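Local coordinates for uncharacterized protein (Psychrobacter arcticus, PDB 2PN2) that is of unknown function but, as an OsmC-family protein, probably acts in osmotic-stress and detoxification responses, perhaps as a cysteine-based peroxidase, at residues A89-E94 with T114-L119; L74-I79 with A131-V136; D30-A35 with E43-A48. All blocks are in the same frame, centred on the assembly; numbering follows the deposited sequence.

Interaction 1 of 3, residues A89-E94 with T114-L119; sequences AGTTAE and TFNQEL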
loop_
_atom_site.group_PDB
_atom_site.type_symbol
_atom_site.label_atom_id
_atom_site.label_comp_id
_atom_site.label_asym_id
_atom_site.label_seq_id
_atom_site.Cartn_x
_atom_site.Cartn_y
_atom_site.Cartn_z
ATOM N N ALA A 89 -8.381 -20.865 4.232
ATOM C CA ALA A 89 -8.961 -19.837 5.128
ATOM C C ALA A 89 -8.267 -19.914 6.493
ATOM O O ALA A 89 -7.914 -21.002 6.964
ATOM C CB ALA A 89 -10.493 -19.997 5.272
ATOM N N GLY A 90 -7.998 -18.756 7.088
ATOM C CA GLY A 90 -7.287 -18.698 8.367
ATOM C C GLY A 90 -5.771 -18.628 8.234
ATOM O O GLY A 90 -5.077 -18.473 9.252
ATOM N N THR A 91 -5.247 -18.736 7.003
ATOM C CA THR A 91 -3.821 -18.546 6.737
ATOM C C THR A 91 -3.481 -17.116 7.170
ATOM O O THR A 91 -4.305 -16.207 7.017
ATOM C CB THR A 91 -3.472 -18.766 5.232
ATOM O OG1 THR A 91 -3.691 -20.142 4.896
ATOM C CG2 THR A 91 -1.979 -18.417 4.937
ATOM N N THR A 92 -2.299 -16.933 7.750
ATOM C CA THR A 92 -1.867 -15.634 8.238
ATOM C C THR A 92 -0.498 -15.253 7.696
ATOM O O THR A 92 0.316 -16.125 7.366
ATOM C CB THR A 92 -1.828 -15.610 9.769
ATOM O OG1 THR A 92 -0.914 -16.608 10.240
ATOM C CG2 THR A 92 -3.220 -15.873 10.357
ATOM N N ALA A 93 -0.256 -13.948 7.619
ATOM C CA ALA A 93 1.021 -13.394 7.164
ATOM C C ALA A 93 1.457 -12.280 8.118
ATOM O O ALA A 93 0.753 -11.270 8.200
ATOM C CB ALA A 93 0.891 -12.853 5.727
ATOM N N GLU A 94 2.572 -12.481 8.850
ATOM C CA GLU A 94 3.175 -11.455 9.736
ATOM C C GLU A 94 4.146 -10.648 8.889
ATOM O O GLU A 94 5.052 -11.216 8.276
ATOM C CB GLU A 94 3.931 -12.047 10.928
ATOM C CG GLU A 94 3.024 -12.527 12.008
ATOM C CD GLU A 94 3.703 -13.330 13.105
ATOM O OE1 GLU A 94 4.953 -13.427 13.133
ATOM O OE2 GLU A 94 2.965 -13.876 13.951
ATOM N N THR A 114 1.872 -18.462 7.650
ATOM C CA THR A 114 1.515 -19.659 8.410
ATOM C C THR A 114 0.179 -20.165 7.863
ATOM O O THR A 114 -0.845 -19.502 7.987
ATOM C CB THR A 114 1.480 -19.384 9.936
ATOM O OG1 THR A 114 2.763 -18.887 10.349
ATOM C CG2 THR A 114 1.172 -20.662 10.741
ATOM N N PHE A 115 0.225 -21.317 7.201
ATOM C CA PHE A 115 -0.962 -21.956 6.663
ATOM C C PHE A 115 -1.781 -22.642 7.759
ATOM O O PHE A 115 -1.225 -23.157 8.739
ATOM C CB PHE A 115 -0.595 -22.937 5.547
ATOM C CG PHE A 115 -0.201 -22.254 4.295
ATOM C CD1 PHE A 115 -1.174 -21.866 3.374
ATOM C CD2 PHE A 115 1.131 -21.908 4.061
ATOM C CE1 PHE A 115 -0.816 -21.185 2.197
ATOM C CE2 PHE A 115 1.506 -21.234 2.892
ATOM C CZ PHE A 115 0.527 -20.870 1.959
ATOM N N ASN A 116 -3.106 -22.610 7.577
ATOM C CA ASN A 116 -4.053 -23.263 8.491
ATOM C C ASN A 116 -3.874 -24.797 8.578
ATOM O O ASN A 116 -4.039 -25.370 9.662
ATOM C CB ASN A 116 -5.515 -22.917 8.112
ATOM C CG ASN A 116 -5.885 -23.345 6.683
ATOM O OD1 ASN A 116 -5.035 -23.357 5.786
ATOM N ND2 ASN A 116 -7.156 -23.671 6.471
ATOM N N GLN A 117 -3.518 -25.432 7.450
ATOM C CA GLN A 117 -3.336 -26.892 7.343
ATOM C C GLN A 117 -1.925 -27.306 6.917
ATOM O O GLN A 117 -1.104 -26.465 6.559
ATOM C CB GLN A 117 -4.340 -27.448 6.332
ATOM N N GLU A 118 -1.663 -28.615 6.948
ATOM C CA GLU A 118 -0.372 -29.183 6.519
ATOM C C GLU A 118 -0.304 -29.186 4.984
ATOM O O GLU A 118 -1.281 -29.555 4.334
ATOM C CB GLU A 118 -0.177 -30.601 7.063
ATOM N N LEU A 119 0.835 -28.747 4.430
ATOM C CA LEU A 119 1.086 -28.681 2.976
ATOM C C LEU A 119 2.354 -29.445 2.601
ATOM O O LEU A 119 3.366 -29.307 3.291
ATOM C CB LEU A 119 1.279 -27.225 2.520
ATOM C CG LEU A 119 0.127 -26.231 2.659
ATOM C CD1 LEU A 119 0.571 -24.873 2.170
ATOM C CD2 LEU A 119 -1.093 -26.694 1.892
#
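T92 and T114 form an antiparallel hydrogen-bonded pair: T92 N donates to T114 O at 3.0 Å, and T114 N answers with a 2.8 Å bond to T92 O. Their side chains lie alongside each other on one face of the sheet, T92 OG1 coming 3.7 Å from T114 CB. One residue earlier the contact becomes apolar. T91 lays its methyl over a face of the F115 ring, offset toward the rim, a CH-pi contact with CG2 4.2 Å from the ring centroid of F115. With chi1 at -66°, CG2 of T91 swings away from its own backbone N and over that ring, while OG1 is hydrogen-bonded to I88 O. L119 CD1 covers the centre of the opposite face, and the F127 ring and I77 of helix 61-83 also meet F115. A serine in place of F115 would probably leave the T91 methyl and L119 CD1 without the surface between them and open a gap facing I77. Beyond T91, residues T92 to E94 pair with an antiparallel strand of the second subunit, and a sheet continued across subunits in this way is characteristic of the interlocked OsmC/Ohr dimer.

Interaction 2 of 3, residues L74-I79 with A131-V136; sequences LTIIGI and ALTCPV
I76 and I77 of helix 61-83 pack against A131, T133 and C134 at the end of helix 121-132, the meeting of two helices that, as in the OsmC fold, probably brings together the two cysteines, C72 of helix 61-83 and C134. No hydrogen bond crosses between the segments; the contact is made by aliphatic surfaces, and it buries 193 Å². At the start of the helical segment, L74 and T75 face elsewhere, L74 packing on T91 and on V25 of the second subunit, T75 on T33 of that subunit.

I76 follows and carries most of the contact. Its two branches both reach C134: CG2 lies 3.6 Å from C134 CB, while CD1 approaches C134 CA to 4.0 Å. The longer branch is fully extended, with CG1 anti to the backbone N (chi1 -160°), which carries CD1 on to the edge of the contact, 4.1 Å from T133 OG1. That hydroxyl has its polar partner in T130 O, so it meets I76 merely as a neighbour. CG2 also faces the last turn of the other helix, 4.1 Å from A131 CA. With chi1 at 78°, C134 turns SG back over its own segment, 3.3 Å from A131 O, and shows CB to I76; the C134 side chain also touches C72, and this pair is consistent with the two reactive cysteines of OsmC and Ohr peroxidases.

I77 continues the packing with a single branch. Its CB does not aim at the partner helix, but CG1, beside the backbone N (chi1 -73°), carries an extended branch whose terminal methyl reaches the partner. The same side chain also packs on F127 of helix 121-132. What closes the contact on this side is a meeting of two methyls, I77 CD1 and A131 CB, 4.0 Å apart.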
loop_
_atom_site.group_PDB
_atom_site.type_symbol
_atom_site.label_atom_id
_atom_site.label_comp_id
_atom_site.label_asym_id
_atom_site.label_seq_id
_atom_site.Cartn_x
_atom_site.Cartn_y
_atom_site.Cartn_z
ATOM N N LEU A 74 -1.101 -13.330 -0.424
ATOM C CA LEU A 74 -2.176 -14.196 0.055
ATOM C C LEU A 74 -3.305 -14.322 -0.975
ATOM O O LEU A 74 -3.875 -15.399 -1.128
ATOM C CB LEU A 74 -2.733 -13.733 1.405
ATOM C CG LEU A 74 -1.856 -13.842 2.660
ATOM C CD1 LEU A 74 -2.641 -13.337 3.852
ATOM C CD2 LEU A 74 -1.393 -15.277 2.907
ATOM N N THR A 75 -3.598 -13.231 -1.691
ATOM C CA THR A 75 -4.677 -13.203 -2.695
ATOM C C THR A 75 -4.328 -14.099 -3.889
ATOM O O THR A 75 -5.155 -14.924 -4.303
ATOM C CB THR A 75 -4.988 -11.760 -3.145
ATOM O OG1 THR A 75 -5.325 -10.972 -1.987
ATOM C CG2 THR A 75 -6.145 -11.720 -4.157
ATOM N N ILE A 76 -3.115 -13.948 -4.425
ATOM C CA ILE A 76 -2.660 -14.776 -5.563
ATOM C C ILE A 76 -2.475 -16.244 -5.136
ATOM O O ILE A 76 -2.735 -17.139 -5.948
ATOM C CB ILE A 76 -1.409 -14.191 -6.286
ATOM C CG1 ILE A 76 -1.285 -14.786 -7.691
ATOM C CG2 ILE A 76 -0.144 -14.388 -5.463
ATOM C CD1 ILE A 76 -0.101 -14.276 -8.488
ATOM N N ILE A 77 -2.046 -16.485 -3.882
ATOM C CA ILE A 77 -2.017 -17.865 -3.316
ATOM C C ILE A 77 -3.450 -18.423 -3.237
ATOM O O ILE A 77 -3.672 -19.586 -3.571
ATOM C CB ILE A 77 -1.288 -17.965 -1.926
ATOM C CG1 ILE A 77 0.222 -17.825 -2.125
ATOM C CG2 ILE A 77 -1.572 -19.324 -1.244
ATOM C CD1 ILE A 77 1.017 -17.567 -0.828
ATOM N N GLY A 78 -4.408 -17.585 -2.828
ATOM C CA GLY A 78 -5.834 -17.973 -2.784
ATOM C C GLY A 78 -6.403 -18.411 -4.127
ATOM O O GLY A 78 -7.182 -19.350 -4.192
ATOM N N ILE A 79 -6.004 -17.726 -5.198
ATOM C CA ILE A 79 -6.396 -18.090 -6.570
ATOM C C ILE A 79 -5.836 -19.469 -6.909
ATOM O O ILE A 79 -6.548 -20.309 -7.453
ATOM C CB ILE A 79 -5.873 -17.057 -7.613
ATOM C CG1 ILE A 79 -6.598 -15.717 -7.442
ATOM C CG2 ILE A 79 -6.043 -17.576 -9.041
ATOM C CD1 ILE A 79 -6.149 -14.626 -8.422
ATOM N N ALA A 131 3.494 -16.414 -5.034
ATOM C CA ALA A 131 3.624 -15.231 -4.162
ATOM C C ALA A 131 4.643 -14.193 -4.654
ATOM O O ALA A 131 4.345 -12.991 -4.698
ATOM C CB ALA A 131 4.011 -15.657 -2.760
ATOM N N LEU A 132 5.845 -14.659 -4.988
ATOM C CA LEU A 132 6.922 -13.781 -5.497
ATOM C C LEU A 132 6.642 -13.128 -6.867
ATOM O O LEU A 132 7.275 -12.130 -7.193
ATOM C CB LEU A 132 8.281 -14.512 -5.510
ATOM C CG LEU A 132 8.917 -14.861 -4.149
ATOM C CD1 LEU A 132 10.313 -15.493 -4.347
ATOM C CD2 LEU A 132 9.047 -13.634 -3.278
ATOM N N THR A 133 5.706 -13.677 -7.645
ATOM C CA THR A 133 5.337 -13.112 -8.958
ATOM C C THR A 133 4.118 -12.177 -8.921
ATOM O O THR A 133 3.719 -11.672 -9.982
ATOM C CB THR A 133 5.038 -14.247 -10.025
ATOM O OG1 THR A 133 3.746 -14.847 -9.801
ATOM C CG2 THR A 133 6.128 -15.304 -10.023
ATOM N N CYS A 134 3.557 -11.907 -7.731
ATOM C CA CYS A 134 2.281 -11.193 -7.635
ATOM C C CYS A 134 2.403 -9.725 -8.027
ATOM O O CYS A 134 3.507 -9.175 -7.990
ATOM C CB CYS A 134 1.657 -11.346 -6.244
ATOM S SG CYS A 134 2.361 -10.325 -4.960
ATOM N N PRO A 135 1.288 -9.100 -8.434
ATOM C CA PRO A 135 1.391 -7.718 -8.920
ATOM C C PRO A 135 2.104 -6.689 -8.044
ATOM O O PRO A 135 2.893 -5.921 -8.584
ATOM C CB PRO A 135 -0.068 -7.340 -9.187
ATOM C CG PRO A 135 -0.674 -8.632 -9.589
ATOM C CD PRO A 135 -0.094 -9.597 -8.602
ATOM N N VAL A 136 1.859 -6.703 -6.731
ATOM C CA VAL A 136 2.549 -5.788 -5.809
ATOM C C VAL A 136 4.041 -6.156 -5.724
ATOM O O VAL A 136 4.891 -5.246 -5.676
ATOM C CB VAL A 136 1.896 -5.719 -4.414
ATOM C CG1 VAL A 136 2.708 -4.808 -3.462
ATOM C CG2 VAL A 136 0.478 -5.220 -4.544
#

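Interaction 3 of 3, residues D30-A35 with E43-A48; sequences DLRTSA and EIITDA
Strands 32-35 and 43-47 run antiparallel, their axes 4.7 Å apart and 165° between their directions, with T33-T46 and A35-I44 as hydrogen-bonded pairs and S34-I45 as a non-hydrogen-bonded pair between them. On one face, T33 and T46 both hold their hydroxyls between the backbone N and the carbonyl carbon (chi1 81° and 70°), which brings the two OG1 atoms together in a hydrogen bond of 2.6 Å. T33 OG1 is bonded as well to S71 OG of the second subunit, and T46 OG1 shares a hydrogen bond with a water that donates to L31 O, so these buried hydroxyls are tied into a wider network. On the other face, R32 and D47 lie side by side as a salt bridge. R32 NE meets D47 OD1 at 3.0 Å, a weak bond because it is bent, and NH2 makes a longer weak one to OD2; D47 OD2 has a second partner in E57 N. I45 CG2 rests beside the same guanidinium, 3.6 Å from R32 NE. Past the strand ends, L31 CB touches A48 CB at 3.6 Å. Here D30 and L31 both take left-handed backbone conformations, as in a type I' turn leading from strand 23-29. The whole is a beta hairpin in an antiparallel N-terminal sheet, and its T33 and A35 face packs on the second subunit, in keeping with the OsmC-type dimer.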
loop_
_atom_site.group_PDB
_atom_site.type_symbol
_atom_site.label_atom_id
_atom_site.label_comp_id
_atom_site.label_asym_id
_atom_site.label_seq_id
_atom_site.Cartn_x
_atom_site.Cartn_y
_atom_site.Cartn_z
ATOM N N ASP A 30 -2.997 16.956 11.384
ATOM C CA ASP A 30 -2.298 16.127 12.396
ATOM C C ASP A 30 -1.566 14.913 11.767
ATOM O O ASP A 30 -1.433 13.856 12.404
ATOM C CB ASP A 30 -3.278 15.678 13.515
ATOM C CG ASP A 30 -4.005 16.846 14.187
ATOM O OD1 ASP A 30 -3.347 17.848 14.552
ATOM O OD2 ASP A 30 -5.240 16.743 14.393
ATOM N N LEU A 31 -1.107 15.088 10.517
ATOM C CA LEU A 31 -0.416 14.065 9.717
ATOM C C LEU A 31 -1.247 12.806 9.418
ATOM O O LEU A 31 -0.699 11.720 9.165
ATOM C CB LEU A 31 0.947 13.712 10.328
ATOM C CG LEU A 31 1.885 14.896 10.573
ATOM C CD1 LEU A 31 3.206 14.402 11.151
ATOM C CD2 LEU A 31 2.113 15.698 9.281
ATOM N N ARG A 32 -2.570 12.980 9.379
ATOM C CA ARG A 32 -3.518 11.904 9.123
ATOM C C ARG A 32 -4.156 12.026 7.750
ATOM O O ARG A 32 -4.515 13.133 7.342
ATOM C CB ARG A 32 -4.646 11.940 10.153
ATOM C CG ARG A 32 -5.842 11.039 9.816
ATOM C CD ARG A 32 -6.790 10.970 10.954
ATOM N NE ARG A 32 -6.371 9.996 11.947
ATOM C CZ ARG A 32 -6.858 9.912 13.185
ATOM N NH1 ARG A 32 -7.794 10.756 13.657
ATOM N NH2 ARG A 32 -6.387 8.966 13.976
ATOM N N THR A 33 -4.353 10.889 7.078
ATOM C CA THR A 33 -5.091 10.857 5.801
ATOM C C THR A 33 -6.229 9.840 5.891
ATOM O O THR A 33 -6.165 8.914 6.682
ATOM C CB THR A 33 -4.216 10.561 4.569
ATOM O OG1 THR A 33 -3.977 9.151 4.431
ATOM C CG2 THR A 33 -2.904 11.347 4.617
ATOM N N SER A 34 -7.257 10.051 5.079
ATOM C CA SER A 34 -8.417 9.163 4.957
ATOM C C SER A 34 -8.619 8.889 3.481
ATOM O O SER A 34 -8.743 9.829 2.712
ATOM C CB SER A 34 -9.658 9.838 5.524
ATOM O OG SER A 34 -10.812 9.069 5.240
ATOM N N ALA A 35 -8.687 7.613 3.104
ATOM C CA ALA A 35 -8.829 7.198 1.705
ATOM C C ALA A 35 -10.088 6.346 1.531
ATOM O O ALA A 35 -10.287 5.390 2.286
ATOM C CB ALA A 35 -7.581 6.414 1.259
ATOM N N GLU A 43 -13.241 2.520 3.583
ATOM C CA GLU A 43 -12.323 3.590 4.086
ATOM C C GLU A 43 -11.082 3.074 4.823
ATOM O O GLU A 43 -11.213 2.178 5.649
ATOM C CB GLU A 43 -13.037 4.545 5.072
ATOM C CG GLU A 43 -12.150 5.716 5.617
ATOM C CD GLU A 43 -12.832 6.660 6.584
ATOM O OE1 GLU A 43 -13.596 6.198 7.458
ATOM O OE2 GLU A 43 -12.566 7.879 6.501
ATOM N N ILE A 44 -9.921 3.697 4.539
ATOM C CA ILE A 44 -8.616 3.396 5.155
ATOM C C ILE A 44 -8.004 4.693 5.690
ATOM O O ILE A 44 -8.072 5.720 5.020
ATOM C CB ILE A 44 -7.672 2.747 4.120
ATOM C CG1 ILE A 44 -8.144 1.314 3.864
ATOM C CG2 ILE A 44 -6.204 2.761 4.589
ATOM C CD1 ILE A 44 -7.401 0.617 2.836
ATOM N N ILE A 45 -7.399 4.637 6.872
ATOM C CA ILE A 45 -6.781 5.784 7.518
ATOM C C ILE A 45 -5.282 5.555 7.593
ATOM O O ILE A 45 -4.854 4.415 7.731
ATOM C CB ILE A 45 -7.299 5.954 8.976
ATOM C CG1 ILE A 45 -8.839 6.057 9.042
ATOM C CG2 ILE A 45 -6.669 7.167 9.666
ATOM C CD1 ILE A 45 -9.439 7.174 8.230
ATOM N N THR A 46 -4.507 6.626 7.454
ATOM C CA THR A 46 -3.071 6.582 7.749
ATOM C C THR A 46 -2.717 7.686 8.733
ATOM O O THR A 46 -3.376 8.714 8.772
ATOM C CB THR A 46 -2.135 6.700 6.507
ATOM O OG1 THR A 46 -2.198 8.019 5.963
ATOM C CG2 THR A 46 -2.458 5.643 5.441
ATOM N N ASP A 47 -1.687 7.430 9.538
ATOM C CA ASP A 47 -1.108 8.378 10.463
ATOM C C ASP A 47 0.400 8.277 10.344
ATOM O O ASP A 47 0.930 7.190 10.113
ATOM C CB ASP A 47 -1.436 8.025 11.919
ATOM C CG ASP A 47 -2.829 8.415 12.354
ATOM O OD1 ASP A 47 -3.441 9.354 11.814
ATOM O OD2 ASP A 47 -3.290 7.809 13.337
ATOM N N ALA A 48 1.079 9.402 10.530
ATOM C CA ALA A 48 2.539 9.412 10.629
ATOM C C ALA A 48 2.885 8.840 12.022
ATOM O O ALA A 48 2.080 8.965 12.960
ATOM C CB ALA A 48 3.086 10.810 10.488
HETATM O O HOH W 1 -1.071 11.176 12.215
HETATM O O HOH W 2 -0.493 9.551 7.368
#

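In the fold
Interactions 1 and 2 share one core. Interaction 1 is nested along the chain inside the loop closed by interaction 2, and though their centres are 14 Å apart they touch: T91 CG2 lies 3.8 Å from L74 CD2, and F115 CE1 lies 4.0 Å from I77 CG2. Interaction 3 stands across the chain's centre, its own centre about 26 Å from that of interaction 2 and about 30 Å from that of interaction 1. In the dimer the hairpin of interaction 3 lies against helix 61-83 of the second subunit, the helix that in each chain carries half of interaction 2, near the probable cysteine site. A sulfate, probably from the crystallisation liquor, lies about 5 Å from the A48 side chain.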